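Local coordinates for protein intramolecular trans-sialidase (Macrobdella decora, PDB 3SLI) that acts as an intramolecular trans-sialidase, probably releasing 2,7-anhydro-Neu5Ac from sialylated glycans such as 3'-sialyllactose, at residues 83-92 against 138-148. Numbering follows the deposited sequence.
Sequences LRNTDGVFNY and KDAFKFISDIT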
loop_
_atom_site.group_PDB
_atom_site.type_symbol
_atom_site.label_atom_id
_atom_site.label_comp_id
_atom_site.label_asym_id
_atom_site.label_seq_id
_atom_site.Cartn_x
_atom_site.Cartn_y
_atom_site.Cartn_z
ATOM N N LEU A 83 24.311 -17.578 6.810
ATOM C CA LEU A 83 25.030 -18.856 6.876
ATOM C C LEU A 83 26.446 -18.449 6.475
ATOM O O LEU A 83 26.706 -18.155 5.299
ATOM C CB LEU A 83 24.453 -19.822 5.840
ATOM C CG LEU A 83 24.383 -21.326 6.121
ATOM C CD1 LEU A 83 24.316 -22.031 4.778
ATOM C CD2 LEU A 83 25.555 -21.840 6.971
ATOM N N ARG A 84 27.357 -18.465 7.442
ATOM C CA ARG A 84 28.722 -17.999 7.229
ATOM C C ARG A 84 29.872 -18.885 7.700
ATOM O O ARG A 84 29.777 -19.557 8.721
ATOM C CB ARG A 84 28.882 -16.665 7.956
ATOM C CG ARG A 84 27.818 -15.631 7.643
ATOM C CD ARG A 84 28.490 -14.348 7.225
ATOM N NE ARG A 84 28.613 -13.408 8.317
ATOM C CZ ARG A 84 29.473 -12.395 8.351
ATOM N NH1 ARG A 84 30.329 -12.176 7.359
ATOM N NH2 ARG A 84 29.406 -11.534 9.349
ATOM N N ASN A 85 30.984 -18.809 6.977
ATOM C CA ASN A 85 32.214 -19.519 7.335
ATOM C C ASN A 85 33.352 -18.663 6.781
ATOM O O ASN A 85 34.337 -19.181 6.265
ATOM C CB ASN A 85 32.268 -20.917 6.722
ATOM C CG ASN A 85 33.349 -21.770 7.347
ATOM O OD1 ASN A 85 33.960 -22.618 6.691
ATOM N ND2 ASN A 85 33.585 -21.560 8.635
ATOM N N THR A 86 33.208 -17.354 6.985
ATOM C CA THR A 86 34.091 -16.280 6.494
ATOM C C THR A 86 33.740 -16.035 5.023
ATOM O O THR A 86 33.375 -16.961 4.281
ATOM C CB THR A 86 35.627 -16.484 6.690
ATOM O OG1 THR A 86 36.141 -17.433 5.749
ATOM C CG2 THR A 86 35.944 -16.904 8.105
ATOM N N ASP A 87 33.792 -14.770 4.628
ATOM C CA ASP A 87 33.434 -14.356 3.280
ATOM C C ASP A 87 34.175 -15.035 2.143
ATOM O O ASP A 87 33.637 -15.153 1.043
ATOM C CB ASP A 87 33.507 -12.836 3.171
ATOM C CG ASP A 87 32.561 -12.134 4.140
ATOM O OD1 ASP A 87 31.689 -12.792 4.758
ATOM O OD2 ASP A 87 32.698 -10.909 4.292
ATOM N N GLY A 88 35.393 -15.497 2.409
ATOM C CA GLY A 88 36.164 -16.187 1.388
ATOM C C GLY A 88 35.663 -17.600 1.105
ATOM O O GLY A 88 35.894 -18.132 0.012
ATOM N N VAL A 89 35.000 -18.218 2.086
ATOM C CA VAL A 89 34.460 -19.572 1.932
ATOM C C VAL A 89 32.980 -19.488 1.513
ATOM O O VAL A 89 32.582 -20.075 0.502
ATOM C CB VAL A 89 34.656 -20.402 3.226
ATOM C CG1 VAL A 89 34.147 -21.833 3.034
ATOM C CG2 VAL A 89 36.145 -20.415 3.613
ATOM N N PHE A 90 32.163 -18.794 2.305
ATOM C CA PHE A 90 30.753 -18.561 1.964
ATOM C C PHE A 90 30.055 -17.616 2.932
ATOM O O PHE A 90 30.409 -17.525 4.118
ATOM C CB PHE A 90 29.931 -19.859 1.741
ATOM C CG PHE A 90 29.788 -20.738 2.962
ATOM C CD1 PHE A 90 28.933 -20.383 4.011
ATOM C CD2 PHE A 90 30.491 -21.945 3.046
ATOM C CE1 PHE A 90 28.781 -21.212 5.125
ATOM C CE2 PHE A 90 30.348 -22.785 4.155
ATOM C CZ PHE A 90 29.489 -22.417 5.199
ATOM N N ASN A 91 29.106 -16.861 2.388
ATOM C CA ASN A 91 28.314 -15.908 3.147
ATOM C C ASN A 91 26.969 -15.862 2.433
ATOM O O ASN A 91 26.781 -15.103 1.477
ATOM C CB ASN A 91 28.990 -14.534 3.141
ATOM C CG ASN A 91 28.132 -13.458 3.782
ATOM O OD1 ASN A 91 27.290 -13.732 4.633
ATOM N ND2 ASN A 91 28.332 -12.226 3.358
ATOM N N TYR A 92 26.080 -16.766 2.838
ATOM C CA TYR A 92 24.748 -16.890 2.253
ATOM C C TYR A 92 23.741 -16.158 3.130
ATOM O O TYR A 92 23.652 -16.413 4.331
ATOM C CB TYR A 92 24.349 -18.368 2.159
ATOM C CG TYR A 92 25.123 -19.202 1.156
ATOM C CD1 TYR A 92 26.163 -18.655 0.395
ATOM C CD2 TYR A 92 24.790 -20.544 0.947
ATOM C CE1 TYR A 92 26.850 -19.422 -0.549
ATOM C CE2 TYR A 92 25.474 -21.322 0.005
ATOM C CZ TYR A 92 26.498 -20.751 -0.738
ATOM O OH TYR A 92 27.159 -21.512 -1.672
ATOM N N LYS A 138 20.983 -22.040 -4.425
ATOM C CA LYS A 138 22.438 -22.088 -4.536
ATOM C C LYS A 138 22.889 -23.412 -5.149
ATOM O O LYS A 138 22.437 -24.477 -4.738
ATOM C CB LYS A 138 23.079 -21.940 -3.151
ATOM C CG LYS A 138 22.975 -20.562 -2.529
ATOM C CD LYS A 138 23.894 -19.584 -3.225
ATOM C CE LYS A 138 23.918 -18.256 -2.499
ATOM N NZ LYS A 138 24.805 -17.301 -3.208
ATOM N N ASP A 139 23.780 -23.351 -6.133
ATOM C CA ASP A 139 24.293 -24.569 -6.751
ATOM C C ASP A 139 25.190 -25.281 -5.736
ATOM O O ASP A 139 25.172 -26.505 -5.626
ATOM C CB ASP A 139 25.068 -24.255 -8.037
ATOM C CG ASP A 139 24.155 -23.842 -9.190
ATOM O OD1 ASP A 139 23.099 -24.491 -9.387
ATOM O OD2 ASP A 139 24.498 -22.871 -9.905
ATOM N N ALA A 140 25.981 -24.509 -5.000
ATOM C CA ALA A 140 26.850 -25.074 -3.978
ATOM C C ALA A 140 26.094 -24.976 -2.653
ATOM O O ALA A 140 26.198 -23.985 -1.932
ATOM C CB ALA A 140 28.171 -24.309 -3.915
ATOM N N PHE A 141 25.266 -25.974 -2.375
ATOM C CA PHE A 141 24.491 -25.988 -1.146
ATOM C C PHE A 141 25.393 -26.157 0.082
ATOM O O PHE A 141 26.296 -27.003 0.100
ATOM C CB PHE A 141 23.431 -27.092 -1.194
ATOM C CG PHE A 141 22.528 -27.119 0.013
ATOM C CD1 PHE A 141 21.427 -26.278 0.089
ATOM C CD2 PHE A 141 22.794 -27.973 1.084
ATOM C CE1 PHE A 141 20.604 -26.283 1.213
ATOM C CE2 PHE A 141 21.975 -27.982 2.213
ATOM C CZ PHE A 141 20.879 -27.134 2.276
ATOM N N LYS A 142 25.138 -25.352 1.108
ATOM C CA LYS A 142 25.919 -25.401 2.340
ATOM C C LYS A 142 25.013 -25.400 3.570
ATOM O O LYS A 142 23.860 -24.957 3.507
ATOM C CB LYS A 142 26.837 -24.167 2.443
ATOM C CG LYS A 142 27.789 -23.933 1.278
ATOM C CD LYS A 142 28.868 -24.991 1.226
ATOM C CE LYS A 142 29.780 -24.778 0.033
ATOM N NZ LYS A 142 30.845 -25.812 -0.016
ATOM N N PHE A 143 25.513 -25.938 4.675
ATOM C CA PHE A 143 24.773 -25.895 5.926
ATOM C C PHE A 143 25.728 -25.958 7.118
ATOM O O PHE A 143 26.931 -25.748 6.958
ATOM C CB PHE A 143 23.634 -26.918 6.015
ATOM C CG PHE A 143 22.501 -26.459 6.905
ATOM C CD1 PHE A 143 21.964 -25.173 6.756
ATOM C CD2 PHE A 143 22.019 -27.264 7.929
ATOM C CE1 PHE A 143 20.970 -24.702 7.621
ATOM C CE2 PHE A 143 21.022 -26.804 8.804
ATOM C CZ PHE A 143 20.497 -25.522 8.652
ATOM N N ILE A 144 25.206 -26.227 8.305
ATOM C CA ILE A 144 26.022 -26.243 9.513
ATOM C C ILE A 144 27.261 -27.140 9.431
ATOM O O ILE A 144 28.324 -26.783 9.942
ATOM C CB ILE A 144 25.142 -26.548 10.746
ATOM C CG1 ILE A 144 24.067 -25.455 10.873
ATOM C CG2 ILE A 144 25.990 -26.621 12.010
ATOM C CD1 ILE A 144 23.045 -25.687 11.970
ATOM N N SER A 145 27.146 -28.253 8.718
ATOM C CA SER A 145 28.260 -29.180 8.546
ATOM C C SER A 145 29.452 -28.540 7.822
ATOM O O SER A 145 30.579 -29.038 7.911
ATOM C CB SER A 145 27.796 -30.411 7.759
ATOM O OG SER A 145 27.159 -30.023 6.553
ATOM N N ASP A 146 29.199 -27.430 7.128
ATOM C CA ASP A 146 30.229 -26.729 6.369
ATOM C C ASP A 146 30.913 -25.588 7.115
ATOM O O ASP A 146 31.830 -24.962 6.586
ATOM C CB ASP A 146 29.660 -26.228 5.044
ATOM C CG ASP A 146 29.142 -27.354 4.173
ATOM O OD1 ASP A 146 29.936 -28.225 3.759
ATOM O OD2 ASP A 146 27.937 -27.373 3.891
ATOM N N ILE A 147 30.443 -25.285 8.321
ATOM C CA ILE A 147 31.059 -24.241 9.124
ATOM C C ILE A 147 32.236 -24.870 9.876
ATOM O O ILE A 147 32.111 -25.961 10.436
ATOM C CB ILE A 147 30.057 -23.646 10.133
ATOM C CG1 ILE A 147 28.865 -23.033 9.387
ATOM C CG2 ILE A 147 30.742 -22.595 11.016
ATOM C CD1 ILE A 147 27.779 -22.502 10.314
ATOM N N THR A 148 33.370 -24.178 9.890
ATOM C CA THR A 148 34.581 -24.663 10.553
ATOM C C THR A 148 34.657 -24.377 12.049
ATOM O O THR A 148 34.545 -23.231 12.491
ATOM C CB THR A 148 35.841 -24.089 9.873
ATOM O OG1 THR A 148 35.773 -24.349 8.464
ATOM C CG2 THR A 148 37.107 -24.730 10.445
HETATM O O HOH W 1 26.430 -15.636 -1.574
#
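Tyr92, Phe90 and Leu83 of a beta hairpin pack against a connecting loop, residues 138-148, with Lys138 and Lys142 laid along the two aromatic rings. The hairpin joins strands 79-85 and 91-96 at the edge of a six-stranded antiparallel sheet. Tyr92 makes the one clear hydrogen bond across the contact. Tyr92 OH donates to Ala140 O at 2.7 Å, and this oxygen lies in the plane of the ring. The aliphatic chain of Lys138 crosses one face of the same ring, with Lys138 CE over the centre, 3.7 Å from the centroid of the Tyr92 ring. A bend at chi2 (-73°) turns the chain across the face. Lys138 NZ sits off-centre in a cation-pi contact and also donates to a water bound to Asn91 O. This region falls in the N-terminal lectin-like domain, whose family belongs to the concanavalin clan. The loop passes from strand 131-137 of the seven-stranded sheet to strand 152-155 of the six-stranded sheet. Within it, Lys142 CG lies over one face of the Phe90 ring, 4.1 Å from the centroid; Asn85 CB covers the opposite face. Asp146 O meets this ring at its edge, 3.6 Å from Phe90 CE2. Asp146 OD2 accepts from Phe143 N at 2.9 Å, across the 3-10 turn. Leu83 CD2 touches Ile147 CD1 at 4.1 Å, and Ile147 also packs on Phe69 of strand 67-74.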